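PDB 7C7U: biofilm-associated surface protein from Staphylococcus aureus, which probably promotes biofilm formation as a cell wall-anchored surface protein and modulates functional amyloid formation, probably as a calcium-responsive switch. Local coordinates for residues A33-D38 and F55-Y60; F37-L42 and L163-F168; S50-F55 and N139-L144; S184-T189 and L380-L385. One frame throughout, in Å; residues are numbered along the deposited sequence.

Interaction 1 (A33-D38 and F55-Y60); sequences ASMLFD and FDLHSY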
loop_
_atom_site.group_PDB
_atom_site.type_symbol
_atom_site.label_atom_id
_atom_site.label_comp_id
_atom_site.label_asym_id
_atom_site.label_seq_id
_atom_site.Cartn_x
_atom_site.Cartn_y
_atom_site.Cartn_z
ATOM N N ALA A 33 -10.087 -16.771 -9.874
ATOM C CA ALA A 33 -11.310 -16.204 -9.334
ATOM C C ALA A 33 -11.133 -15.907 -7.840
ATOM O O ALA A 33 -10.111 -16.229 -7.220
ATOM C CB ALA A 33 -12.483 -17.148 -9.586
ATOM N N SER A 34 -12.152 -15.303 -7.240
ATOM C CA SER A 34 -12.085 -15.005 -5.817
ATOM C C SER A 34 -12.179 -16.293 -5.009
ATOM O O SER A 34 -12.977 -17.183 -5.307
ATOM C CB SER A 34 -13.203 -14.043 -5.412
ATOM O OG SER A 34 -12.850 -13.291 -4.261
ATOM N N MET A 35 -11.337 -16.395 -3.994
ATOM C CA MET A 35 -11.404 -17.496 -3.057
ATOM C C MET A 35 -12.373 -17.133 -1.944
ATOM O O MET A 35 -12.577 -15.956 -1.653
ATOM C CB MET A 35 -10.017 -17.778 -2.506
ATOM C CG MET A 35 -9.073 -18.218 -3.594
ATOM S SD MET A 35 -7.919 -19.333 -2.847
ATOM C CE MET A 35 -9.067 -20.296 -1.910
ATOM N N LEU A 36 -13.023 -18.144 -1.367
ATOM C CA LEU A 36 -14.047 -17.926 -0.346
ATOM C C LEU A 36 -13.722 -18.767 0.881
ATOM O O LEU A 36 -13.847 -19.992 0.844
ATOM C CB LEU A 36 -15.438 -18.284 -0.867
ATOM C CG LEU A 36 -16.338 -17.183 -1.427
ATOM C CD1 LEU A 36 -15.713 -16.489 -2.632
ATOM C CD2 LEU A 36 -17.750 -17.729 -1.761
ATOM N N PHE A 37 -13.345 -18.108 1.967
ATOM C CA PHE A 37 -13.100 -18.740 3.252
ATOM C C PHE A 37 -14.417 -18.802 4.017
ATOM O O PHE A 37 -15.064 -17.774 4.229
ATOM C CB PHE A 37 -12.029 -17.939 4.002
ATOM C CG PHE A 37 -11.678 -18.480 5.348
ATOM C CD1 PHE A 37 -10.991 -19.676 5.482
ATOM C CD2 PHE A 37 -12.011 -17.764 6.489
ATOM C CE1 PHE A 37 -10.657 -20.168 6.744
ATOM C CE2 PHE A 37 -11.675 -18.223 7.744
ATOM C CZ PHE A 37 -11.000 -19.437 7.878
ATOM N N ASP A 38 -14.829 -20.007 4.403
ATOM C CA ASP A 38 -16.169 -20.273 4.932
ATOM C C ASP A 38 -16.034 -20.932 6.303
ATOM O O ASP A 38 -16.173 -22.163 6.425
ATOM C CB ASP A 38 -16.923 -21.150 3.919
ATOM C CG ASP A 38 -18.335 -21.505 4.338
ATOM O OD1 ASP A 38 -18.854 -20.976 5.337
ATOM O OD2 ASP A 38 -18.960 -22.319 3.622
ATOM N N PHE A 55 -13.462 -24.849 9.010
ATOM C CA PHE A 55 -13.742 -24.056 7.824
ATOM C C PHE A 55 -13.766 -24.946 6.591
ATOM O O PHE A 55 -13.188 -26.037 6.565
ATOM C CB PHE A 55 -12.709 -22.920 7.633
ATOM C CG PHE A 55 -11.301 -23.392 7.342
ATOM C CD1 PHE A 55 -10.406 -23.642 8.384
ATOM C CD2 PHE A 55 -10.844 -23.500 6.036
ATOM C CE1 PHE A 55 -9.103 -24.033 8.123
ATOM C CE2 PHE A 55 -9.553 -23.896 5.761
ATOM C CZ PHE A 55 -8.669 -24.160 6.805
ATOM N N ASP A 56 -14.431 -24.443 5.561
ATOM C CA ASP A 56 -14.228 -24.891 4.195
ATOM C C ASP A 56 -13.590 -23.753 3.420
ATOM O O ASP A 56 -13.690 -22.589 3.801
ATOM C CB ASP A 56 -15.545 -25.306 3.523
ATOM C CG ASP A 56 -16.224 -26.464 4.242
ATOM O OD1 ASP A 56 -15.534 -27.436 4.608
ATOM O OD2 ASP A 56 -17.439 -26.382 4.469
ATOM N N LEU A 57 -12.920 -24.095 2.330
ATOM C CA LEU A 57 -12.339 -23.096 1.447
ATOM C C LEU A 57 -12.819 -23.406 0.036
ATOM O O LEU A 57 -12.585 -24.508 -0.465
ATOM C CB LEU A 57 -10.817 -23.122 1.555
ATOM C CG LEU A 57 -10.016 -21.964 0.961
ATOM C CD1 LEU A 57 -10.478 -20.587 1.464
ATOM C CD2 LEU A 57 -8.557 -22.196 1.290
ATOM N N HIS A 58 -13.518 -22.460 -0.589
ATOM C CA HIS A 58 -14.075 -22.659 -1.921
ATOM C C HIS A 58 -13.332 -21.808 -2.940
ATOM O O HIS A 58 -12.933 -20.673 -2.646
ATOM C CB HIS A 58 -15.564 -22.297 -1.979
ATOM C CG HIS A 58 -16.390 -22.856 -0.862
ATOM N ND1 HIS A 58 -16.948 -24.118 -0.898
ATOM C CD2 HIS A 58 -16.795 -22.300 0.305
ATOM C CE1 HIS A 58 -17.636 -24.327 0.210
ATOM N NE2 HIS A 58 -17.562 -23.237 0.956
ATOM N N SER A 59 -13.171 -22.332 -4.151
ATOM C CA SER A 59 -12.622 -21.485 -5.202
ATOM C C SER A 59 -13.030 -22.006 -6.574
ATOM O O SER A 59 -13.507 -23.134 -6.727
ATOM C CB SER A 59 -11.096 -21.388 -5.100
ATOM O OG SER A 59 -10.591 -20.504 -6.088
ATOM N N TYR A 60 -12.833 -21.149 -7.569
ATOM C CA TYR A 60 -12.994 -21.484 -8.977
ATOM C C TYR A 60 -11.619 -21.414 -9.624
ATOM O O TYR A 60 -10.858 -20.473 -9.360
ATOM C CB TYR A 60 -13.963 -20.522 -9.679
ATOM C CG TYR A 60 -15.411 -20.959 -9.643
ATOM C CD1 TYR A 60 -16.186 -20.764 -8.505
ATOM C CD2 TYR A 60 -16.006 -21.572 -10.746
ATOM C CE1 TYR A 60 -17.518 -21.168 -8.456
ATOM C CE2 TYR A 60 -17.343 -21.978 -10.716
ATOM C CZ TYR A 60 -18.095 -21.779 -9.561
ATOM O OH TYR A 60 -19.423 -22.187 -9.513
HETATM O O HOH W 1 -8.844 -18.342 -6.988
HETATM O O HOH W 2 -19.508 -24.921 4.166
#
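L36, F37 and D38 pair with H58, L57 and D56 in an antiparallel beta ladder, where residues 36-38 run against 55-60 at 162°, within strands 36-39 and 52-61. L36/H58 and D38/D56 are hydrogen-bonded pairs, each closed by two backbone bonds, and F37/L57 between them is the non-hydrogen-bonded pair. The H58 O accepts from L36 N at 2.8 Å, and the return bond from H58 N to L36 O is nearly straight.

On the face carrying L36, D38 and H58, a histidine-carboxylate bond spans two residues of the ladder diagonally. H58 NE2 donates to D38 OD2 at 3.1 Å; the oxygen lies almost in the imidazole plane and receives the proton on its anti lone pair. H58 ND1 is hydrogen-bonded to T136 OG1, which fixes the ring from its other nitrogen. Water 2 donates to D38 OD2 at 2.7 Å and also to D56 OD2, although these two carboxylate oxygens are 4.4 Å apart.

The face carrying F37 and L57 is apolar. F37 CE1 sits over one face of the F55 ring, 3.3 Å from F55 CG and offset toward the rim, with the ring planes 44° apart. M35 bends at chi2 and chi3, bringing CE to 3.5 Å from L57 CG, a tight carbon contact. Water 1 links A33 O with S59 OG where the regular pairing ends.

D38 OD2 is thus held by two donors, H58 NE2 and water 2. The water bridges the two carboxylates, and the H58 NE2 proton on D38 OD2 probably eases their repulsion further.

Interaction 2 (F37-L42 and L163-F168); sequences FDPGKL and LNHQVF. With CA (calcium ion), chain C.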
loop_
_atom_site.group_PDB
_atom_site.type_symbol
_atom_site.label_atom_id
_atom_site.label_comp_id
_atom_site.label_asym_id
_atom_site.label_seq_id
_atom_site.Cartn_x
_atom_site.Cartn_y
_atom_site.Cartn_z
ATOM N N PHE A 37 -13.345 -18.108 1.967
ATOM C CA PHE A 37 -13.100 -18.740 3.252
ATOM C C PHE A 37 -14.417 -18.802 4.017
ATOM O O PHE A 37 -15.064 -17.774 4.229
ATOM C CB PHE A 37 -12.029 -17.939 4.002
ATOM C CG PHE A 37 -11.678 -18.480 5.348
ATOM C CD1 PHE A 37 -10.991 -19.676 5.482
ATOM C CD2 PHE A 37 -12.011 -17.764 6.489
ATOM C CE1 PHE A 37 -10.657 -20.168 6.744
ATOM C CE2 PHE A 37 -11.675 -18.223 7.744
ATOM C CZ PHE A 37 -11.000 -19.437 7.878
ATOM N N ASP A 38 -14.829 -20.007 4.403
ATOM C CA ASP A 38 -16.169 -20.273 4.932
ATOM C C ASP A 38 -16.034 -20.932 6.303
ATOM O O ASP A 38 -16.173 -22.163 6.425
ATOM C CB ASP A 38 -16.923 -21.150 3.919
ATOM C CG ASP A 38 -18.335 -21.505 4.338
ATOM O OD1 ASP A 38 -18.854 -20.976 5.337
ATOM O OD2 ASP A 38 -18.960 -22.319 3.622
ATOM N N PRO A 39 -15.779 -20.159 7.365
ATOM C CA PRO A 39 -15.542 -20.775 8.675
ATOM C C PRO A 39 -16.807 -21.018 9.488
ATOM O O PRO A 39 -17.871 -20.446 9.249
ATOM C CB PRO A 39 -14.640 -19.754 9.392
ATOM C CG PRO A 39 -15.069 -18.424 8.830
ATOM C CD PRO A 39 -15.464 -18.713 7.375
ATOM N N GLY A 40 -16.650 -21.857 10.505
ATOM C CA GLY A 40 -17.698 -21.997 11.493
ATOM C C GLY A 40 -17.850 -20.740 12.330
ATOM O O GLY A 40 -16.941 -19.911 12.431
ATOM N N LYS A 41 -19.038 -20.585 12.909
ATOM C CA LYS A 41 -19.322 -19.440 13.760
ATOM C C LYS A 41 -18.780 -19.663 15.168
ATOM O O LYS A 41 -18.647 -20.794 15.631
ATOM C CB LYS A 41 -20.823 -19.175 13.840
ATOM C CG LYS A 41 -21.488 -18.853 12.526
ATOM C CD LYS A 41 -22.950 -18.431 12.758
ATOM C CE LYS A 41 -23.815 -19.577 13.259
ATOM N NZ LYS A 41 -24.585 -20.220 12.187
ATOM N N LEU A 42 -18.468 -18.561 15.845
ATOM C CA LEU A 42 -17.908 -18.608 17.188
ATOM C C LEU A 42 -18.909 -18.048 18.183
ATOM O O LEU A 42 -18.560 -17.215 19.030
ATOM C CB LEU A 42 -16.596 -17.814 17.241
ATOM C CG LEU A 42 -15.570 -18.167 16.171
ATOM C CD1 LEU A 42 -14.326 -17.334 16.343
ATOM C CD2 LEU A 42 -15.235 -19.664 16.157
ATOM N N LEU A 163 -13.089 -10.067 14.787
ATOM C CA LEU A 163 -11.994 -11.013 14.571
ATOM C C LEU A 163 -11.875 -11.204 13.070
ATOM O O LEU A 163 -12.636 -11.975 12.474
ATOM C CB LEU A 163 -12.237 -12.328 15.305
ATOM C CG LEU A 163 -12.475 -12.150 16.808
ATOM C CD1 LEU A 163 -13.158 -13.383 17.389
ATOM C CD2 LEU A 163 -11.165 -11.845 17.525
ATOM N N ASN A 164 -10.934 -10.491 12.447
ATOM C CA ASN A 164 -10.892 -10.407 10.987
ATOM C C ASN A 164 -10.194 -11.615 10.372
ATOM O O ASN A 164 -9.361 -12.280 11.003
ATOM C CB ASN A 164 -10.184 -9.120 10.535
ATOM C CG ASN A 164 -10.682 -7.899 11.290
ATOM O OD1 ASN A 164 -10.110 -7.521 12.301
ATOM N ND2 ASN A 164 -11.776 -7.315 10.833
ATOM N N HIS A 165 -10.554 -11.904 9.120
ATOM C CA HIS A 165 -9.822 -12.884 8.338
ATOM C C HIS A 165 -9.686 -12.375 6.913
ATOM O O HIS A 165 -10.460 -11.534 6.450
ATOM C CB HIS A 165 -10.471 -14.302 8.367
ATOM C CG HIS A 165 -11.934 -14.352 8.030
ATOM N ND1 HIS A 165 -12.418 -14.144 6.758
ATOM C CD2 HIS A 165 -13.014 -14.659 8.794
ATOM C CE1 HIS A 165 -13.730 -14.298 6.750
ATOM N NE2 HIS A 165 -14.120 -14.608 7.976
ATOM N N GLN A 166 -8.663 -12.866 6.239
ATOM C CA GLN A 166 -8.456 -12.562 4.836
ATOM C C GLN A 166 -7.859 -13.785 4.163
ATOM O O GLN A 166 -7.066 -14.509 4.764
ATOM C CB GLN A 166 -7.522 -11.338 4.681
ATOM C CG GLN A 166 -7.342 -10.845 3.265
ATOM C CD GLN A 166 -6.238 -9.802 3.176
ATOM O OE1 GLN A 166 -5.181 -9.960 3.790
ATOM N NE2 GLN A 166 -6.476 -8.740 2.416
ATOM N N VAL A 167 -8.235 -14.003 2.907
ATOM C CA VAL A 167 -7.703 -15.097 2.113
ATOM C C VAL A 167 -7.398 -14.543 0.723
ATOM O O VAL A 167 -8.088 -13.645 0.226
ATOM C CB VAL A 167 -8.684 -16.304 2.085
ATOM C CG1 VAL A 167 -9.960 -15.972 1.314
ATOM C CG2 VAL A 167 -8.016 -17.529 1.525
ATOM N N PHE A 168 -6.334 -15.048 0.115
ATOM C CA PHE A 168 -5.975 -14.631 -1.233
ATOM C C PHE A 168 -4.938 -15.599 -1.782
ATOM O O PHE A 168 -4.339 -16.393 -1.049
ATOM C CB PHE A 168 -5.432 -13.193 -1.261
ATOM C CG PHE A 168 -4.317 -12.940 -0.280
ATOM C CD1 PHE A 168 -4.604 -12.607 1.042
ATOM C CD2 PHE A 168 -2.981 -12.988 -0.679
ATOM C CE1 PHE A 168 -3.586 -12.360 1.959
ATOM C CE2 PHE A 168 -1.952 -12.726 0.230
ATOM C CZ PHE A 168 -2.258 -12.418 1.552
HETATM CA CA CA C . -9.661 -7.239 14.798
HETATM O O HOH W 3 -8.833 -8.012 16.904
HETATM O O HOH W 4 -9.415 -5.133 13.660
#
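F37 directs the edge of its ring at the face of H165, an edge-to-face pair with centroids 5.0 Å apart and planes at 69°. The atom over the imidazole is F37 CD2, 3.6 Å above its plane and close to the ring centre. P39 CG comes in obliquely on the same side of the ring, at its NE2 end, 4.0 Å from H165 NE2. Beside the aromatic pair, F37 CB packs on V167 CG1 at 3.9 Å, and farther along L42 CD1 approaches L163 CD1 at 4.3 Å.

The torsions account for this meeting. F37 has CG trans to its backbone N (chi1 180°), which carries the ring over toward strand 163-171, while H165 holds CG between its N and carbonyl carbon (chi1 51°) and lays its ring broadside to F37. F187 of strand 183-187 makes a second edge-to-face pair with H165 and also touches F37, P39 and L42. L57 and L74 add further apolar contacts to F37.

N164, next to H165, turns away from this core toward a calcium ion. Its OD1 is a ligand together with D77, N161 and K162, and waters 3 and 4 each bind the metal at 2.4 Å. The N164 ND2 is held by T384 OG1, so both ends of the amide are occupied.

The axes of 37-39 and 163-168 come no closer than 8.7 Å, and the segments share no backbone bridge. The spacing and the side-chain-only contact are consistent with two parts of one curled sheet packing face to face, with the calcium site on the reverse side of one layer.

Interaction 3 (S50-F55 and N139-L144); sequences SNIIPF and NGKIEL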
loop_
_atom_site.group_PDB
_atom_site.type_symbol
_atom_site.label_atom_id
_atom_site.label_comp_id
_atom_site.label_asym_id
_atom_site.label_seq_id
_atom_site.Cartn_x
_atom_site.Cartn_y
_atom_site.Cartn_z
ATOM N N SER A 50 -14.452 -25.497 22.194
ATOM C CA SER A 50 -13.576 -26.270 21.331
ATOM C C SER A 50 -12.270 -25.512 21.141
ATOM O O SER A 50 -12.233 -24.284 21.221
ATOM C CB SER A 50 -14.241 -26.527 19.974
ATOM O OG SER A 50 -13.345 -27.137 19.065
ATOM N N ASN A 51 -11.192 -26.249 20.891
ATOM C CA ASN A 51 -9.944 -25.623 20.486
ATOM C C ASN A 51 -9.761 -25.643 18.972
ATOM O O ASN A 51 -8.635 -25.469 18.490
ATOM C CB ASN A 51 -8.757 -26.290 21.183
ATOM C CG ASN A 51 -8.438 -27.656 20.612
ATOM O OD1 ASN A 51 -9.318 -28.517 20.493
ATOM N ND2 ASN A 51 -7.179 -27.857 20.227
ATOM N N ILE A 52 -10.838 -25.876 18.215
ATOM C CA ILE A 52 -10.796 -25.921 16.755
ATOM C C ILE A 52 -11.806 -24.934 16.188
ATOM O O ILE A 52 -12.971 -24.914 16.603
ATOM C CB ILE A 52 -11.074 -27.333 16.208
ATOM C CG1 ILE A 52 -10.005 -28.304 16.709
ATOM C CG2 ILE A 52 -11.139 -27.317 14.666
ATOM C CD1 ILE A 52 -10.022 -29.653 16.035
ATOM N N ILE A 53 -11.364 -24.130 15.223
ATOM C CA ILE A 53 -12.256 -23.367 14.362
ATOM C C ILE A 53 -12.317 -24.088 13.024
ATOM O O ILE A 53 -11.300 -24.149 12.317
ATOM C CB ILE A 53 -11.785 -21.915 14.187
ATOM C CG1 ILE A 53 -11.775 -21.190 15.534
ATOM C CG2 ILE A 53 -12.687 -21.169 13.209
ATOM C CD1 ILE A 53 -11.100 -19.814 15.460
ATOM N N PRO A 54 -13.448 -24.665 12.642
ATOM C CA PRO A 54 -13.532 -25.368 11.364
ATOM C C PRO A 54 -13.818 -24.409 10.216
ATOM O O PRO A 54 -14.349 -23.310 10.400
ATOM C CB PRO A 54 -14.704 -26.320 11.587
ATOM C CG PRO A 54 -15.618 -25.517 12.439
ATOM C CD PRO A 54 -14.726 -24.715 13.372
ATOM N N PHE A 55 -13.462 -24.849 9.010
ATOM C CA PHE A 55 -13.742 -24.056 7.824
ATOM C C PHE A 55 -13.766 -24.946 6.591
ATOM O O PHE A 55 -13.188 -26.037 6.565
ATOM C CB PHE A 55 -12.709 -22.920 7.633
ATOM C CG PHE A 55 -11.301 -23.392 7.342
ATOM C CD1 PHE A 55 -10.406 -23.642 8.384
ATOM C CD2 PHE A 55 -10.844 -23.500 6.036
ATOM C CE1 PHE A 55 -9.103 -24.033 8.123
ATOM C CE2 PHE A 55 -9.553 -23.896 5.761
ATOM C CZ PHE A 55 -8.669 -24.160 6.805
ATOM N N ASN A 139 -13.126 -29.909 5.511
ATOM C CA ASN A 139 -12.574 -30.345 6.786
ATOM C C ASN A 139 -11.394 -29.486 7.212
ATOM O O ASN A 139 -10.429 -29.991 7.788
ATOM C CB ASN A 139 -12.166 -31.820 6.754
ATOM C CG ASN A 139 -12.197 -32.451 8.125
ATOM O OD1 ASN A 139 -13.185 -32.344 8.843
ATOM N ND2 ASN A 139 -11.102 -33.096 8.505
ATOM N N GLY A 140 -11.443 -28.198 6.886
ATOM C CA GLY A 140 -10.423 -27.283 7.366
ATOM C C GLY A 140 -10.503 -27.170 8.875
ATOM O O GLY A 140 -11.588 -27.170 9.460
ATOM N N LYS A 141 -9.327 -27.114 9.515
ATOM C CA LYS A 141 -9.237 -27.020 10.968
ATOM C C LYS A 141 -8.149 -26.021 11.346
ATOM O O LYS A 141 -6.980 -26.214 11.002
ATOM C CB LYS A 141 -8.936 -28.384 11.599
ATOM C CG LYS A 141 -9.976 -29.455 11.299
ATOM C CD LYS A 141 -9.677 -30.739 12.073
ATOM C CE LYS A 141 -10.649 -31.849 11.682
ATOM N NZ LYS A 141 -10.220 -33.179 12.202
ATOM N N ILE A 142 -8.535 -24.973 12.055
ATOM C CA ILE A 142 -7.583 -24.083 12.722
ATOM C C ILE A 142 -7.469 -24.598 14.147
ATOM O O ILE A 142 -8.421 -24.502 14.921
ATOM C CB ILE A 142 -8.040 -22.621 12.702
ATOM C CG1 ILE A 142 -8.268 -22.138 11.280
ATOM C CG2 ILE A 142 -6.985 -21.673 13.406
ATOM C CD1 ILE A 142 -9.139 -20.889 11.249
ATOM N N GLU A 143 -6.331 -25.196 14.477
ATOM C CA GLU A 143 -6.118 -25.798 15.787
ATOM C C GLU A 143 -5.384 -24.798 16.672
ATOM O O GLU A 143 -4.423 -24.162 16.225
ATOM C CB GLU A 143 -5.335 -27.107 15.659
ATOM C CG GLU A 143 -6.047 -28.151 14.785
ATOM C CD GLU A 143 -5.308 -29.472 14.713
ATOM O OE1 GLU A 143 -4.882 -29.974 15.775
ATOM O OE2 GLU A 143 -5.159 -30.004 13.591
ATOM N N LEU A 144 -5.858 -24.649 17.906
ATOM C CA LEU A 144 -5.414 -23.625 18.844
ATOM C C LEU A 144 -4.905 -24.248 20.139
ATOM O O LEU A 144 -5.385 -25.302 20.573
ATOM C CB LEU A 144 -6.557 -22.652 19.182
ATOM C CG LEU A 144 -7.348 -22.048 18.021
ATOM C CD1 LEU A 144 -8.646 -21.392 18.508
ATOM C CD2 LEU A 144 -6.468 -21.052 17.258
HETATM O O HOH W 5 -5.952 -30.110 18.710
#
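I53 and I142 mark the middle of an antiparallel ladder in which backbone bonds do most of the joining. I53 N donates to I142 O at 3.0 Å, and I142 N returns to I53 O. F55 N donates to G140 O; the reverse bond, G140 N to F55 O, is bent to 125° and weak. At the other end, L144 N reaches N51 O.

Side-chain hydrogen bonds close that end. N51 takes chi1 74°, which brings ND2 across to L144 O at 3.1 Å, with the acceptor in the amide plane. Water 5 accepts from the same ND2 and donates to E143 OE1. Just before the strand, S50 OG accepts from I52 N, forming an ST turn.

A CH-pi contact puts G140 CA 3.5 Å from the centroid of the F55 ring, only 10° off its normal, so the ring lies flat over backbone that carries no side chain.

Among apolar contacts, F55 CE1 meets I142 CG1 at 3.8 Å and I53 CD1 meets L144 CD1. On the other face I52 CG2 rests against K141 CB at 3.9 Å.

Strand 84-90 flanks strand 133-144 on its far edge, while helices 78-81 and 148-152 cover I53 and L144 through I80, V148 and I151.

Interaction 4 (S184-T189 and L380-L385); sequences SGYFLT and LGTSTL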
loop_
_atom_site.group_PDB
_atom_site.type_symbol
_atom_site.label_atom_id
_atom_site.label_comp_id
_atom_site.label_asym_id
_atom_site.label_seq_id
_atom_site.Cartn_x
_atom_site.Cartn_y
_atom_site.Cartn_z
ATOM N N SER A 184 -12.215 -11.325 2.088
ATOM C CA SER A 184 -11.994 -11.032 3.503
ATOM C C SER A 184 -13.309 -11.249 4.243
ATOM O O SER A 184 -14.279 -11.758 3.672
ATOM C CB SER A 184 -11.438 -9.615 3.708
ATOM O OG SER A 184 -12.308 -8.599 3.199
ATOM N N GLY A 185 -13.332 -10.869 5.518
ATOM C CA GLY A 185 -14.503 -11.014 6.366
ATOM C C GLY A 185 -14.126 -10.999 7.842
ATOM O O GLY A 185 -13.039 -10.561 8.224
ATOM N N TYR A 186 -15.053 -11.483 8.667
ATOM C CA TYR A 186 -14.761 -11.608 10.078
ATOM C C TYR A 186 -15.605 -12.736 10.638
ATOM O O TYR A 186 -16.688 -13.018 10.122
ATOM C CB TYR A 186 -15.014 -10.306 10.851
ATOM C CG TYR A 186 -16.401 -9.709 10.698
ATOM C CD1 TYR A 186 -17.415 -10.007 11.610
ATOM C CD2 TYR A 186 -16.688 -8.820 9.678
ATOM C CE1 TYR A 186 -18.677 -9.444 11.485
ATOM C CE2 TYR A 186 -17.945 -8.244 9.552
ATOM C CZ TYR A 186 -18.937 -8.575 10.460
ATOM O OH TYR A 186 -20.191 -8.022 10.340
ATOM N N PHE A 187 -15.077 -13.385 11.679
ATOM C CA PHE A 187 -15.784 -14.461 12.365
ATOM C C PHE A 187 -16.966 -13.902 13.131
ATOM O O PHE A 187 -16.880 -12.832 13.740
ATOM C CB PHE A 187 -14.859 -15.175 13.339
ATOM C CG PHE A 187 -13.732 -15.902 12.686
ATOM C CD1 PHE A 187 -13.917 -17.183 12.175
ATOM C CD2 PHE A 187 -12.467 -15.321 12.613
ATOM C CE1 PHE A 187 -12.859 -17.861 11.588
ATOM C CE2 PHE A 187 -11.412 -15.994 12.035
ATOM C CZ PHE A 187 -11.608 -17.261 11.502
ATOM N N LEU A 188 -18.076 -14.628 13.110
ATOM C CA LEU A 188 -19.264 -14.194 13.821
ATOM C C LEU A 188 -19.182 -14.679 15.261
ATOM O O LEU A 188 -18.842 -15.841 15.510
ATOM C CB LEU A 188 -20.534 -14.713 13.147
ATOM C CG LEU A 188 -20.748 -14.258 11.707
ATOM C CD1 LEU A 188 -22.064 -14.740 11.132
ATOM C CD2 LEU A 188 -20.628 -12.736 11.599
ATOM N N THR A 189 -19.442 -13.779 16.198
ATOM C CA THR A 189 -19.508 -14.100 17.618
ATOM C C THR A 189 -20.872 -13.705 18.149
ATOM O O THR A 189 -21.702 -13.135 17.428
ATOM C CB THR A 189 -18.423 -13.371 18.425
ATOM O OG1 THR A 189 -18.750 -11.976 18.509
ATOM C CG2 THR A 189 -17.043 -13.567 17.819
ATOM N N LEU A 380 -25.070 -14.675 3.115
ATOM C CA LEU A 380 -24.489 -13.669 4.011
ATOM C C LEU A 380 -22.980 -13.648 3.806
ATOM O O LEU A 380 -22.300 -14.662 4.030
ATOM C CB LEU A 380 -24.823 -13.967 5.473
ATOM C CG LEU A 380 -24.050 -13.153 6.531
ATOM C CD1 LEU A 380 -24.308 -11.687 6.351
ATOM C CD2 LEU A 380 -24.386 -13.591 7.955
ATOM N N GLY A 381 -22.463 -12.492 3.399
ATOM C CA GLY A 381 -21.035 -12.319 3.208
ATOM C C GLY A 381 -20.547 -11.111 3.990
ATOM O O GLY A 381 -21.202 -10.076 4.036
ATOM N N THR A 382 -19.415 -11.264 4.615
ATOM C CA THR A 382 -18.825 -10.142 5.324
ATOM C C THR A 382 -17.567 -9.741 4.592
ATOM O O THR A 382 -17.112 -10.437 3.689
ATOM C CB THR A 382 -18.501 -10.496 6.776
ATOM O OG1 THR A 382 -17.617 -11.630 6.803
ATOM C CG2 THR A 382 -19.785 -10.804 7.562
ATOM N N SER A 383 -17.010 -8.591 4.986
ATOM C CA SER A 383 -15.742 -8.155 4.409
ATOM C C SER A 383 -15.075 -7.225 5.406
ATOM O O SER A 383 -15.731 -6.680 6.308
ATOM C CB SER A 383 -15.916 -7.456 3.057
ATOM O OG SER A 383 -16.896 -6.436 3.124
ATOM N N THR A 384 -13.765 -7.061 5.222
ATOM C CA THR A 384 -12.918 -6.186 6.028
ATOM C C THR A 384 -12.082 -5.317 5.096
ATOM O O THR A 384 -11.413 -5.840 4.204
ATOM C CB THR A 384 -11.975 -6.992 6.943
ATOM O OG1 THR A 384 -12.713 -7.658 7.971
ATOM C CG2 THR A 384 -10.974 -6.049 7.657
ATOM N N LEU A 385 -12.108 -3.997 5.314
ATOM C CA LEU A 385 -11.163 -3.072 4.662
ATOM C C LEU A 385 -10.082 -2.721 5.682
ATOM O O LEU A 385 -10.366 -2.087 6.701
ATOM C CB LEU A 385 -11.875 -1.820 4.140
ATOM C CG LEU A 385 -10.948 -0.672 3.625
ATOM C CD1 LEU A 385 -10.345 -1.069 2.298
ATOM C CD2 LEU A 385 -11.738 0.603 3.523
HETATM O O HOH W 6 -11.129 -7.261 1.505
#
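The Y186 ring takes T382 on one face: CG2 stands 3.6 Å above the plane, offset toward the rim, in a CH-pi contact. At the edge of the ring, near its plane, lie S383 O and T384 OG1. Y186 and T382 cross at about a right angle, and T382 CB closes to 3.6 Å from Y186 CE2.

Three hydrogen bonds lock the crossing. T384 N donates to S184 OG at 2.9 Å, almost straight (173°). T382 OG1 turns to accept from Y186 N at 3.2 Å, its chi1 of 57° aiming the hydroxyl at that amide. T384 OG1 donates to G185 O from above the carbonyl plane and has a further partner at the calcium site. Beyond these, L188 CD1 and L380 CD2 meet tip to tip at 4.1 Å, both against L195 of helix 193-199.

G185 CA passes 3.7 Å from S383 CA while the strands run at 108°, so this is no ladder. It is typical of a close crossing between two separate sheets: strand 183-187 of the mixed sheet meets strand 381-388, the outermost of a four-stranded antiparallel sheet, beside the calcium site.

Overall arrangement
From the N terminus, interaction 1 closes a short loop of 16 residues that brings strand 52-61 back alongside strand 36-39. Interaction 2 opens from the same stretch, sharing F37 and D38, and closes a far larger loop at strand 163-171. Interaction 3 is nested inside that loop and adds strand 133-144 to strand 52-61; it crosses interaction 1 along the chain and shares F55 with it. Interaction 4 follows all three in series. It lies about 7 Å, centre to centre, from interaction 2, and ties the mixed sheet holding the first three contacts to the sheet of strand 381-388. F187 touches F37 and I53, linking all four.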